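Local coordinates for protein lovastatin nonaketide synthase, polyketide synthase component (Aspergillus terreus, PDB 7CPX) that elongates, methylates and reduces a malonyl-CoA-derived polyketide chain as an iterative multidomain synthase, making dihydromonacolin L for lovastatin with the help of its partner LovC, at residues E600-S605 against A678-V683; C770-M775 against Y817-L822; Y798-A803 against S824-S829. The protein carries 2 engineered substitutions. All coordinates share one frame; numbering follows the deposited sequence.

Interaction 1 of 3, residues E600-S605 against A678-V683; sequences EKYRPS and AYLRGV
Ser605 and Tyr602 carry the loop side of this contact, each meeting a different part of the segment 678-683, most of which is helical. Within the malonyl-CoA:ACP transacylase domain, and away from its annotated sites, they join a loop to helix 671-682. Ser605 is buried. Its CB stands 3.5 Å from CD1 of Tyr679, and a residue this small lets the loop backbone draw close to the helix, with the CA atoms of Ser605 and Tyr679 6.0 Å apart. The peptide bond before Pro604 is cis, which bends the loop just before Ser605.

Tyr602 lays a flat surface against the same helix. One methyl of Leu680 sits over a face of the phenol ring, CD1 being 3.7 Å from the centroid of the Tyr602 ring and 28° off the ring normal, a CH-pi contact displaced toward the rim. Leu680 can reach that far because CG is anti to its backbone N (chi1 -175°), which carries the branch out toward the loop. The opposite face of the ring is backed by CB of Lys601, so the ring is held between two aliphatic groups.

Val683 gives one methyl to each loop residue: CG2 lies 3.9 Å from CB of Tyr602, while CG1 is 4.1 Å from OG of Ser605, a task suited to a beta-branched residue. The side chains of Tyr602 and Val683 slide past each other in opposite directions. No hydrogen bond crosses the contact.

Beyond it, Tyr602 and Leu680 both lean on Ala777 of helix 768-780, Ser605 and Tyr679 share Leu595 of helix 582-596, and Tyr679 also packs on Pro629 of helix 624-644.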
ATOM      1  N   GLU A 600     -87.085 -53.237  31.600  1.00213.46           N
ATOM      2  CA  GLU A 600     -87.483 -54.256  30.633  1.00213.46           C
ATOM      3  C   GLU A 600     -88.505 -53.722  29.637  1.00213.46           C
ATOM      4  O   GLU A 600     -88.552 -54.186  28.492  1.00213.46           O
ATOM      5  CB  GLU A 600     -88.042 -55.480  31.359  1.00213.46           C
ATOM      6  CG  GLU A 600     -86.984 -56.345  32.034  1.00213.46           C
ATOM      7  CD  GLU A 600     -86.348 -55.673  33.236  1.00213.46           C
ATOM      8  OE1 GLU A 600     -86.805 -54.575  33.617  1.00213.46           O
ATOM      9  OE2 GLU A 600     -85.391 -56.244  33.801  1.00213.46           O
ATOM     10  N   LYS A 601     -89.328 -52.755  30.046  1.00215.37           N
ATOM     11  CA  LYS A 601     -90.269 -52.154  29.109  1.00215.37           C
ATOM     12  C   LYS A 601     -89.546 -51.474  27.954  1.00215.37           C
ATOM     13  O   LYS A 601     -90.022 -51.513  26.814  1.00215.37           O
ATOM     14  CB  LYS A 601     -91.164 -51.148  29.832  1.00215.37           C
ATOM     15  CG  LYS A 601     -92.117 -51.771  30.835  1.00215.37           C
ATOM     16  CD  LYS A 601     -93.037 -50.726  31.444  1.00215.37           C
ATOM     17  CE  LYS A 601     -94.018 -51.349  32.422  1.00215.37           C
ATOM     18  NZ  LYS A 601     -94.934 -50.336  33.015  1.00215.37           N
ATOM     19  N   TYR A 602     -88.400 -50.850  28.228  1.00214.16           N
ATOM     20  CA  TYR A 602     -87.629 -50.140  27.216  1.00214.16           C
ATOM     21  C   TYR A 602     -86.287 -50.801  26.937  1.00214.16           C
ATOM     22  O   TYR A 602     -85.435 -50.197  26.276  1.00214.16           O
ATOM     23  CB  TYR A 602     -87.407 -48.688  27.651  1.00214.16           C
ATOM     24  CG  TYR A 602     -88.602 -48.070  28.338  1.00214.16           C
ATOM     25  CD1 TYR A 602     -89.596 -47.433  27.609  1.00214.16           C
ATOM     26  CD2 TYR A 602     -88.735 -48.125  29.719  1.00214.16           C
ATOM     27  CE1 TYR A 602     -90.690 -46.868  28.235  1.00214.16           C
ATOM     28  CE2 TYR A 602     -89.825 -47.565  30.354  1.00214.16           C
ATOM     29  CZ  TYR A 602     -90.799 -46.936  29.608  1.00214.16           C
ATOM     30  OH  TYR A 602     -91.886 -46.376  30.238  1.00214.16           O
ATOM     31  N   ARG A 603     -86.074 -52.026  27.422  1.00211.98           N
ATOM     32  CA  ARG A 603     -84.786 -52.688  27.287  1.00211.98           C
ATOM     33  C   ARG A 603     -84.880 -53.776  26.228  1.00211.98           C
ATOM     34  O   ARG A 603     -85.655 -54.728  26.407  1.00211.98           O
ATOM     35  CB  ARG A 603     -84.351 -53.284  28.624  1.00211.98           C
ATOM     36  CG  ARG A 603     -82.872 -53.650  28.702  1.00211.98           C
ATOM     37  CD  ARG A 603     -82.580 -55.036  28.142  1.00211.98           C
ATOM     38  NE  ARG A 603     -83.331 -56.077  28.834  1.00211.98           N
ATOM     39  CZ  ARG A 603     -82.965 -56.630  29.983  1.00211.98           C
ATOM     40  NH1 ARG A 603     -81.857 -56.262  30.606  1.00211.98           N
ATOM     41  NH2 ARG A 603     -83.731 -57.574  30.522  1.00211.98           N
ATOM     42  N   PRO A 604     -84.127 -53.696  25.117  1.00210.09           N
ATOM     43  CA  PRO A 604     -83.278 -52.595  24.658  1.00210.09           C
ATOM     44  C   PRO A 604     -83.908 -51.790  23.529  1.00210.09           C
ATOM     45  O   PRO A 604     -84.569 -52.368  22.668  1.00210.09           O
ATOM     46  CB  PRO A 604     -82.036 -53.322  24.157  1.00210.09           C
ATOM     47  CG  PRO A 604     -82.595 -54.576  23.555  1.00210.09           C
ATOM     48  CD  PRO A 604     -83.855 -54.920  24.341  1.00210.09           C
ATOM     49  N   SER A 605     -83.706 -50.476  23.532  1.00209.54           N
ATOM     50  CA  SER A 605     -83.925 -49.698  22.323  1.00209.54           C
ATOM     51  C   SER A 605     -82.934 -50.181  21.273  1.00209.54           C
ATOM     52  O   SER A 605     -81.720 -50.146  21.499  1.00209.54           O
ATOM     53  CB  SER A 605     -83.749 -48.209  22.605  1.00209.54           C
ATOM     54  OG  SER A 605     -83.864 -47.445  21.416  1.00209.54           O
ATOM     55  N   ALA A 678     -80.543 -41.404  27.057  1.00209.74           N
ATOM     56  CA  ALA A 678     -80.813 -41.079  25.659  1.00209.74           C
ATOM     57  C   ALA A 678     -81.644 -42.172  24.999  1.00209.74           C
ATOM     58  O   ALA A 678     -82.621 -41.888  24.295  1.00209.74           O
ATOM     59  CB  ALA A 678     -79.500 -40.870  24.906  1.00209.74           C
ATOM     60  N   TYR A 679     -81.276 -43.435  25.225  1.00209.00           N
ATOM     61  CA  TYR A 679     -82.057 -44.535  24.669  1.00209.00           C
ATOM     62  C   TYR A 679     -83.471 -44.546  25.236  1.00209.00           C
ATOM     63  O   TYR A 679     -84.442 -44.773  24.503  1.00209.00           O
ATOM     64  CB  TYR A 679     -81.365 -45.870  24.940  1.00209.00           C
ATOM     65  CG  TYR A 679     -80.299 -46.232  23.929  1.00209.00           C
ATOM     66  CD1 TYR A 679     -80.640 -46.574  22.627  1.00209.00           C
ATOM     67  CD2 TYR A 679     -78.956 -46.248  24.279  1.00209.00           C
ATOM     68  CE1 TYR A 679     -79.673 -46.913  21.700  1.00209.00           C
ATOM     69  CE2 TYR A 679     -77.982 -46.586  23.358  1.00209.00           C
ATOM     70  CZ  TYR A 679     -78.346 -46.917  22.070  1.00209.00           C
ATOM     71  OH  TYR A 679     -77.381 -47.254  21.150  1.00209.00           O
ATOM     72  N   LEU A 680     -83.610 -44.301  26.541  1.00213.91           N
ATOM     73  CA  LEU A 680     -84.934 -44.270  27.153  1.00213.91           C
ATOM     74  C   LEU A 680     -85.795 -43.171  26.543  1.00213.91           C
ATOM     75  O   LEU A 680     -86.973 -43.390  26.236  1.00213.91           O
ATOM     76  CB  LEU A 680     -84.801 -44.072  28.662  1.00213.91           C
ATOM     77  CG  LEU A 680     -86.090 -44.123  29.486  1.00213.91           C
ATOM     78  CD1 LEU A 680     -86.629 -45.543  29.561  1.00213.91           C
ATOM     79  CD2 LEU A 680     -85.847 -43.560  30.879  1.00213.91           C
ATOM     80  N   ARG A 681     -85.221 -41.981  26.360  1.00214.99           N
ATOM     81  CA  ARG A 681     -85.961 -40.879  25.756  1.00214.99           C
ATOM     82  C   ARG A 681     -86.293 -41.164  24.300  1.00214.99           C
ATOM     83  O   ARG A 681     -87.305 -40.671  23.787  1.00214.99           O
ATOM     84  CB  ARG A 681     -85.152 -39.586  25.879  1.00214.99           C
ATOM     85  CG  ARG A 681     -85.796 -38.364  25.240  1.00214.99           C
ATOM     86  CD  ARG A 681     -87.214 -38.131  25.737  1.00214.99           C
ATOM     87  NE  ARG A 681     -88.211 -38.613  24.789  1.00214.99           N
ATOM     88  CZ  ARG A 681     -89.505 -38.323  24.844  1.00214.99           C
ATOM     89  NH1 ARG A 681     -90.000 -37.549  25.797  1.00214.99           N
ATOM     90  NH2 ARG A 681     -90.321 -38.818  23.920  1.00214.99           N
ATOM     91  N   GLY A 682     -85.459 -41.951  23.617  1.00211.81           N
ATOM     92  CA  GLY A 682     -85.784 -42.339  22.255  1.00211.81           C
ATOM     93  C   GLY A 682     -87.112 -43.065  22.167  1.00211.81           C
ATOM     94  O   GLY A 682     -87.910 -42.813  21.260  1.00211.81           O
ATOM     95  N   VAL A 683     -87.371 -43.966  23.110  1.00211.31           N
ATOM     96  CA  VAL A 683     -88.628 -44.705  23.154  1.00211.31           C
ATOM     97  C   VAL A 683     -89.505 -44.173  24.281  1.00211.31           C
ATOM     98  O   VAL A 683     -89.823 -42.984  24.325  1.00211.31           O
ATOM     99  CB  VAL A 683     -88.382 -46.217  23.324  1.00211.31           C
ATOM    100  CG1 VAL A 683     -87.837 -46.819  22.038  1.00211.31           C
ATOM    101  CG2 VAL A 683     -87.433 -46.482  24.487  1.00211.31           C
TER

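Interaction 2 of 3, residues C770-M775 against Y817-L822; sequences CADPYM and YWKDNL
Lys819 reaches across from helix 815-820 to Asp772, its NZ donating to OD1 at 3.0 Å in a salt bridge that meets the oxygen nearly along its C-O bond. With every chi angle close to 180°, the lysine is fully stretched, and its length bridges the gap between the helices while its methylenes stay useful: CD passes 3.5 Å from SD of Met775, and CG lies beside CB of Ala771. The flexible thioether and the small alanine suit a surface that a long chain must cross.

A second, weak bond runs the other way. OH of Tyr774 donates to the main-chain O of Trp818 at 3.3 Å, with that oxygen in the plane of the tyrosine ring, at its edge. Arg681 of helix 671-682 makes a cation-pi contact with the same ring. These helices belong to the malonyl-CoA:ACP transacylase domain, where 817-822 also borders the segment around Ser656, whose sequence fits the GxSxG nucleophile elbow of acyltransferases. There Asn821 ND2 donates to Ser656 O, and Tyr817 OH is hydrogen-bonded to both Glu659 OE2 and Ser799 OG. Pro773 brings no N-H, and helix 768-780 is kinked at that point.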
ATOM      1  N   CYS A 770     -95.447 -38.160  25.803  1.00220.86           N
ATOM      2  CA  CYS A 770     -94.464 -39.227  25.946  1.00220.86           C
ATOM      3  C   CYS A 770     -93.408 -38.898  26.991  1.00220.86           C
ATOM      4  O   CYS A 770     -92.787 -39.816  27.536  1.00220.86           O
ATOM      5  CB  CYS A 770     -93.792 -39.506  24.600  1.00220.86           C
ATOM      6  SG  CYS A 770     -94.933 -40.022  23.296  1.00220.86           S
ATOM      7  N   ALA A 771     -93.192 -37.613  27.282  1.00221.05           N
ATOM      8  CA  ALA A 771     -92.234 -37.244  28.317  1.00221.05           C
ATOM      9  C   ALA A 771     -92.679 -37.727  29.691  1.00221.05           C
ATOM     10  O   ALA A 771     -91.835 -38.018  30.546  1.00221.05           O
ATOM     11  CB  ALA A 771     -92.035 -35.729  28.332  1.00221.05           C
ATOM     12  N   ASP A 772     -93.991 -37.818  29.923  1.00221.95           N
ATOM     13  CA  ASP A 772     -94.479 -38.246  31.234  1.00221.95           C
ATOM     14  C   ASP A 772     -94.018 -39.655  31.580  1.00221.95           C
ATOM     15  O   ASP A 772     -93.267 -39.819  32.558  1.00221.95           O
ATOM     16  CB  ASP A 772     -96.003 -38.114  31.277  1.00221.95           C
ATOM     17  CG  ASP A 772     -96.463 -36.668  31.259  1.00221.95           C
ATOM     18  OD1 ASP A 772     -95.715 -35.798  31.751  1.00221.95           O
ATOM     19  OD2 ASP A 772     -97.574 -36.403  30.752  1.00221.95           O
ATOM     20  N   PRO A 773     -94.410 -40.704  30.848  1.00219.88           N
ATOM     21  CA  PRO A 773     -93.910 -42.044  31.198  1.00219.88           C
ATOM     22  C   PRO A 773     -92.397 -42.140  31.149  1.00219.88           C
ATOM     23  O   PRO A 773     -91.789 -42.787  32.011  1.00219.88           O
ATOM     24  CB  PRO A 773     -94.579 -42.948  30.153  1.00219.88           C
ATOM     25  CG  PRO A 773     -94.855 -42.054  29.000  1.00219.88           C
ATOM     26  CD  PRO A 773     -95.181 -40.716  29.592  1.00219.88           C
ATOM     27  N   TYR A 774     -91.767 -41.486  30.170  1.00216.38           N
ATOM     28  CA  TYR A 774     -90.312 -41.519  30.072  1.00216.38           C
ATOM     29  C   TYR A 774     -89.674 -41.075  31.380  1.00216.38           C
ATOM     30  O   TYR A 774     -88.845 -41.790  31.956  1.00216.38           O
ATOM     31  CB  TYR A 774     -89.854 -40.635  28.910  1.00216.38           C
ATOM     32  CG  TYR A 774     -88.528 -39.946  29.138  1.00216.38           C
ATOM     33  CD1 TYR A 774     -87.334 -40.649  29.067  1.00216.38           C
ATOM     34  CD2 TYR A 774     -88.472 -38.585  29.413  1.00216.38           C
ATOM     35  CE1 TYR A 774     -86.121 -40.019  29.273  1.00216.38           C
ATOM     36  CE2 TYR A 774     -87.265 -37.947  29.619  1.00216.38           C
ATOM     37  CZ  TYR A 774     -86.093 -38.668  29.547  1.00216.38           C
ATOM     38  OH  TYR A 774     -84.889 -38.035  29.751  1.00216.38           O
ATOM     39  N   MET A 775     -90.079 -39.909  31.888  1.00217.86           N
ATOM     40  CA  MET A 775     -89.566 -39.457  33.175  1.00217.86           C
ATOM     41  C   MET A 775     -89.884 -40.471  34.266  1.00217.86           C
ATOM     42  O   MET A 775     -89.036 -40.765  35.117  1.00217.86           O
ATOM     43  CB  MET A 775     -90.154 -38.091  33.526  1.00217.86           C
ATOM     44  CG  MET A 775     -89.495 -37.427  34.726  1.00217.86           C
ATOM     45  SD  MET A 775     -90.294 -35.885  35.212  1.00217.86           S
ATOM     46  CE  MET A 775     -91.868 -36.493  35.814  1.00217.86           C
ATOM     47  N   TYR A 817     -85.452 -32.419  35.233  1.00212.50           N
ATOM     48  CA  TYR A 817     -84.533 -31.774  34.301  1.00212.50           C
ATOM     49  C   TYR A 817     -84.418 -32.567  33.004  1.00212.50           C
ATOM     50  O   TYR A 817     -84.431 -31.989  31.909  1.00212.50           O
ATOM     51  CB  TYR A 817     -83.162 -31.607  34.952  1.00212.50           C
ATOM     52  CG  TYR A 817     -82.139 -30.953  34.053  1.00212.50           C
ATOM     53  CD1 TYR A 817     -82.396 -29.728  33.454  1.00212.50           C
ATOM     54  CD2 TYR A 817     -80.913 -31.557  33.809  1.00212.50           C
ATOM     55  CE1 TYR A 817     -81.466 -29.125  32.633  1.00212.50           C
ATOM     56  CE2 TYR A 817     -79.975 -30.960  32.990  1.00212.50           C
ATOM     57  CZ  TYR A 817     -80.257 -29.744  32.405  1.00212.50           C
ATOM     58  OH  TYR A 817     -79.329 -29.142  31.587  1.00212.50           O
ATOM     59  N   TRP A 818     -84.311 -33.892  33.105  1.00213.48           N
ATOM     60  CA  TRP A 818     -84.255 -34.712  31.900  1.00213.48           C
ATOM     61  C   TRP A 818     -85.563 -34.640  31.123  1.00213.48           C
ATOM     62  O   TRP A 818     -85.568 -34.799  29.898  1.00213.48           O
ATOM     63  CB  TRP A 818     -83.924 -36.158  32.268  1.00213.48           C
ATOM     64  CG  TRP A 818     -82.687 -36.289  33.107  1.00213.48           C
ATOM     65  CD1 TRP A 818     -82.622 -36.307  34.469  1.00213.48           C
ATOM     66  CD2 TRP A 818     -81.339 -36.418  32.640  1.00213.48           C
ATOM     67  NE1 TRP A 818     -81.318 -36.440  34.881  1.00213.48           N
ATOM     68  CE2 TRP A 818     -80.510 -36.510  33.776  1.00213.48           C
ATOM     69  CE3 TRP A 818     -80.752 -36.465  31.372  1.00213.48           C
ATOM     70  CZ2 TRP A 818     -79.128 -36.648  33.683  1.00213.48           C
ATOM     71  CZ3 TRP A 818     -79.378 -36.602  31.282  1.00213.48           C
ATOM     72  CH2 TRP A 818     -78.582 -36.691  32.431  1.00213.48           C
ATOM     73  N   LYS A 819     -86.681 -34.411  31.817  1.00217.59           N
ATOM     74  CA  LYS A 819     -87.943 -34.176  31.122  1.00217.59           C
ATOM     75  C   LYS A 819     -87.936 -32.827  30.412  1.00217.59           C
ATOM     76  O   LYS A 819     -88.327 -32.726  29.242  1.00217.59           O
ATOM     77  CB  LYS A 819     -89.105 -34.257  32.112  1.00217.59           C
ATOM     78  CG  LYS A 819     -90.437 -33.780  31.557  1.00217.59           C
ATOM     79  CD  LYS A 819     -91.571 -34.049  32.531  1.00217.59           C
ATOM     80  CE  LYS A 819     -92.876 -33.443  32.043  1.00217.59           C
ATOM     81  NZ  LYS A 819     -94.002 -33.721  32.976  1.00217.59           N
ATOM     82  N   ASP A 820     -87.491 -31.776  31.104  1.00217.95           N
ATOM     83  CA  ASP A 820     -87.377 -30.462  30.487  1.00217.95           C
ATOM     84  C   ASP A 820     -86.437 -30.483  29.293  1.00217.95           C
ATOM     85  O   ASP A 820     -86.544 -29.618  28.416  1.00217.95           O
ATOM     86  CB  ASP A 820     -86.884 -29.443  31.515  1.00217.95           C
ATOM     87  CG  ASP A 820     -87.826 -29.300  32.692  1.00217.95           C
ATOM     88  OD1 ASP A 820     -88.873 -29.981  32.703  1.00217.95           O
ATOM     89  OD2 ASP A 820     -87.518 -28.508  33.607  1.00217.95           O
ATOM     90  N   ASN A 821     -85.513 -31.445  29.250  1.00215.45           N
ATOM     91  CA  ASN A 821     -84.617 -31.560  28.103  1.00215.45           C
ATOM     92  C   ASN A 821     -85.399 -31.572  26.797  1.00215.45           C
ATOM     93  O   ASN A 821     -84.975 -30.970  25.803  1.00215.45           O
ATOM     94  CB  ASN A 821     -83.768 -32.826  28.226  1.00215.45           C
ATOM     95  CG  ASN A 821     -82.817 -33.004  27.059  1.00215.45           C
ATOM     96  OD1 ASN A 821     -82.410 -32.033  26.420  1.00215.45           O
ATOM     97  ND2 ASN A 821     -82.461 -34.251  26.771  1.00215.45           N
ATOM     98  N   LEU A 822     -86.545 -32.253  26.779  1.00216.58           N
ATOM     99  CA  LEU A 822     -87.411 -32.295  25.611  1.00216.58           C
ATOM    100  C   LEU A 822     -88.676 -31.464  25.763  1.00216.58           C
ATOM    101  O   LEU A 822     -89.364 -31.231  24.764  1.00216.58           O
ATOM    102  CB  LEU A 822     -87.804 -33.746  25.291  1.00216.58           C
ATOM    103  CG  LEU A 822     -86.766 -34.616  24.576  1.00216.58           C
ATOM    104  CD1 LEU A 822     -86.492 -34.096  23.173  1.00216.58           C
ATOM    105  CD2 LEU A 822     -85.474 -34.705  25.376  1.00216.58           C
TER

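Interaction 3 of 3, residues Y798-A803 against S824-S829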
ATOM      1  N   TYR A 798     -73.083 -25.575  32.609  1.00203.62           N
ATOM      2  CA  TYR A 798     -74.206 -24.646  32.612  1.00203.62           C
ATOM      3  C   TYR A 798     -75.341 -25.234  31.790  1.00203.62           C
ATOM      4  O   TYR A 798     -75.162 -25.534  30.605  1.00203.62           O
ATOM      5  CB  TYR A 798     -73.791 -23.284  32.050  1.00203.62           C
ATOM      6  CG  TYR A 798     -72.673 -22.624  32.823  1.00203.62           C
ATOM      7  CD1 TYR A 798     -71.345 -22.923  32.550  1.00203.62           C
ATOM      8  CD2 TYR A 798     -72.945 -21.705  33.826  1.00203.62           C
ATOM      9  CE1 TYR A 798     -70.320 -22.322  33.254  1.00203.62           C
ATOM     10  CE2 TYR A 798     -71.927 -21.100  34.534  1.00203.62           C
ATOM     11  CZ  TYR A 798     -70.616 -21.412  34.244  1.00203.62           C
ATOM     12  OH  TYR A 798     -69.597 -20.811  34.949  1.00203.62           O
ATOM     13  N   SER A 799     -76.501 -25.397  32.418  1.00209.68           N
ATOM     14  CA  SER A 799     -77.685 -25.847  31.705  1.00209.68           C
ATOM     15  C   SER A 799     -78.256 -24.725  30.845  1.00209.68           C
ATOM     16  O   SER A 799     -78.055 -23.537  31.113  1.00209.68           O
ATOM     17  CB  SER A 799     -78.745 -26.336  32.692  1.00209.68           C
ATOM     18  OG  SER A 799     -79.952 -26.658  32.022  1.00209.68           O
ATOM     19  N   SER A 800     -78.979 -25.121  29.799  1.00210.52           N
ATOM     20  CA  SER A 800     -79.635 -24.183  28.896  1.00210.52           C
ATOM     21  C   SER A 800     -81.098 -24.571  28.749  1.00210.52           C
ATOM     22  O   SER A 800     -81.961 -23.712  28.542  1.00210.52           O
ATOM     23  CB  SER A 800     -78.946 -24.170  27.532  1.00210.52           C
ATOM     24  OG  SER A 800     -79.252 -25.339  26.794  1.00210.52           O
ATOM     25  N   VAL A 801     -81.380 -25.872  28.852  1.00214.44           N
ATOM     26  CA  VAL A 801     -82.763 -26.335  28.914  1.00214.44           C
ATOM     27  C   VAL A 801     -83.482 -25.644  30.064  1.00214.44           C
ATOM     28  O   VAL A 801     -84.592 -25.121  29.909  1.00214.44           O
ATOM     29  CB  VAL A 801     -82.802 -27.867  29.055  1.00214.44           C
ATOM     30  CG1 VAL A 801     -84.093 -28.323  29.716  1.00214.44           C
ATOM     31  CG2 VAL A 801     -82.625 -28.524  27.693  1.00214.44           C
ATOM     32  N   ASP A 802     -82.854 -25.637  31.234  1.00214.29           N
ATOM     33  CA  ASP A 802     -83.254 -24.783  32.342  1.00214.29           C
ATOM     34  C   ASP A 802     -82.379 -23.537  32.291  1.00214.29           C
ATOM     35  O   ASP A 802     -81.148 -23.638  32.310  1.00214.29           O
ATOM     36  CB  ASP A 802     -83.100 -25.504  33.679  1.00214.29           C
ATOM     37  CG  ASP A 802     -83.526 -24.648  34.853  1.00214.29           C
ATOM     38  OD1 ASP A 802     -84.746 -24.463  35.045  1.00214.29           O
ATOM     39  OD2 ASP A 802     -82.640 -24.157  35.583  1.00214.29           O
ATOM     40  N   ALA A 803     -83.015 -22.367  32.219  1.00211.38           N
ATOM     41  CA  ALA A 803     -82.290 -21.152  31.870  1.00211.38           C
ATOM     42  C   ALA A 803     -81.144 -20.886  32.840  1.00211.38           C
ATOM     43  O   ALA A 803     -79.986 -20.745  32.429  1.00211.38           O
ATOM     44  CB  ALA A 803     -83.257 -19.966  31.837  1.00211.38           C
ATOM     45  N   SER A 824     -89.048 -28.308  28.090  1.00219.46           N
ATOM     46  CA  SER A 824     -88.822 -26.884  28.264  1.00219.46           C
ATOM     47  C   SER A 824     -88.078 -26.298  27.063  1.00219.46           C
ATOM     48  O   SER A 824     -87.289 -26.990  26.412  1.00219.46           O
ATOM     49  CB  SER A 824     -88.021 -26.622  29.535  1.00219.46           C
ATOM     50  OG  SER A 824     -88.704 -27.108  30.677  1.00219.46           O
ATOM     51  N   PRO A 825     -88.313 -25.024  26.746  1.00217.37           N
ATOM     52  CA  PRO A 825     -87.517 -24.372  25.701  1.00217.37           C
ATOM     53  C   PRO A 825     -86.062 -24.246  26.126  1.00217.37           C
ATOM     54  O   PRO A 825     -85.744 -24.153  27.314  1.00217.37           O
ATOM     55  CB  PRO A 825     -88.183 -23.001  25.545  1.00217.37           C
ATOM     56  CG  PRO A 825     -88.852 -22.756  26.851  1.00217.37           C
ATOM     57  CD  PRO A 825     -89.295 -24.102  27.343  1.00217.37           C
ATOM     58  N   VAL A 826     -85.175 -24.240  25.137  1.00213.73           N
ATOM     59  CA  VAL A 826     -83.736 -24.248  25.370  1.00213.73           C
ATOM     60  C   VAL A 826     -83.202 -22.841  25.144  1.00213.73           C
ATOM     61  O   VAL A 826     -83.304 -22.299  24.036  1.00213.73           O
ATOM     62  CB  VAL A 826     -83.025 -25.259  24.457  1.00213.73           C
ATOM     63  CG1 VAL A 826     -81.544 -25.331  24.793  1.00213.73           C
ATOM     64  CG2 VAL A 826     -83.670 -26.634  24.573  1.00213.73           C
ATOM     65  N   LEU A 827     -82.632 -22.252  26.190  1.00210.50           N
ATOM     66  CA  LEU A 827     -81.952 -20.961  26.088  1.00210.50           C
ATOM     67  C   LEU A 827     -80.448 -21.172  25.928  1.00210.50           C
ATOM     68  O   LEU A 827     -79.638 -20.821  26.786  1.00210.50           O
ATOM     69  CB  LEU A 827     -82.266 -20.098  27.307  1.00210.50           C
ATOM     70  CG  LEU A 827     -83.671 -19.491  27.359  1.00210.50           C
ATOM     71  CD1 LEU A 827     -84.728 -20.565  27.577  1.00210.50           C
ATOM     72  CD2 LEU A 827     -83.756 -18.424  28.440  1.00210.50           C
ATOM     73  N   PHE A 828     -80.085 -21.767  24.790  1.00206.54           N
ATOM     74  CA  PHE A 828     -78.683 -22.064  24.519  1.00206.54           C
ATOM     75  C   PHE A 828     -77.839 -20.797  24.531  1.00206.54           C
ATOM     76  O   PHE A 828     -76.708 -20.798  25.032  1.00206.54           O
ATOM     77  CB  PHE A 828     -78.560 -22.785  23.178  1.00206.54           C
ATOM     78  CG  PHE A 828     -77.145 -22.982  22.724  1.00206.54           C
ATOM     79  CD1 PHE A 828     -76.379 -24.012  23.239  1.00206.54           C
ATOM     80  CD2 PHE A 828     -76.584 -22.142  21.779  1.00206.54           C
ATOM     81  CE1 PHE A 828     -75.077 -24.196  22.824  1.00206.54           C
ATOM     82  CE2 PHE A 828     -75.283 -22.322  21.357  1.00206.54           C
ATOM     83  CZ  PHE A 828     -74.529 -23.350  21.881  1.00206.54           C
ATOM     84  N   SER A 829     -78.373 -19.705  23.982  1.00208.30           N
ATOM     85  CA  SER A 829     -77.634 -18.448  23.975  1.00208.30           C
ATOM     86  C   SER A 829     -77.341 -17.977  25.393  1.00208.30           C
ATOM     87  O   SER A 829     -76.232 -17.515  25.685  1.00208.30           O
ATOM     88  CB  SER A 829     -78.422 -17.385  23.212  1.00208.30           C
ATOM     89  OG  SER A 829     -77.683 -16.181  23.103  1.00208.30           O
TER
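Leu827 and Ser800 are joined by the hydrogen bond that crosses this contact: the backbone N of Leu827 donates to O of Ser800 at 2.8 Å, with an N-H...O angle of 155°. The donor stands above the carbonyl plane, 47° out of it. Leu827 is at the N-cap position of helix 828-838, and the bond fixes the chain just before the helix starts.

Apolar groups pack around the bond. CG2 of Val801 lies 3.8 Å from CG2 of Val826, the two valines crossing at an angle, and CB of Ala803 meets CD2 of Leu827, also at 3.8 Å. Short, branched valines suit a place where the backbones run so close, with the CA atoms of Val801 and Val826 only 4.2 Å apart, and the small alanine accepts the longer leucine. Ser800 points toward the other segment, its CB 3.7 Å from CA of Phe828, while its OG, placed between the backbone N and the carbonyl carbon (chi1 74°), is hydrogen-bonded to the main-chain O of Val653.

One shell further out, Ser799 shapes the turn. Its OG accepts from N of Asp802 at 3.2 Å, an ST motif that curls the chain just after strand 797-798. On the other segment, Val826 and Ser829 make backbone hydrogen bonds with Ser724.

Strand 797-798 is an outermost member of the five-stranded parallel sheet and lies next to strand 648-652, which leads to a GxSxG sequence touched by Phe828; this is consistent with the nucleophile-elbow region of an acyltransferase alpha/beta core.

In the fold
All three contacts lie in the malonyl-CoA:ACP transacylase domain. From the N terminus, interaction 1 closes first, bringing helix 671-682 back to the loop after helix 582-596 over a span of sequence that includes strand 648-652 and helix 657-665. Interaction 2 then returns helix 815-820 to helix 768-780 across 41 residues, and interaction 3 returns the start of helix 828-838 to the loop after edge strand 797-798 across 20. These two cross, since 798-803 comes between 770-775 and 817-822 in the sequence. Helix 768-780 packs against helix 671-682, linking interactions 1 and 2; Val801 against Asp820 and Asn821 joins interactions 2 and 3, while interactions 1 and 3 do not touch.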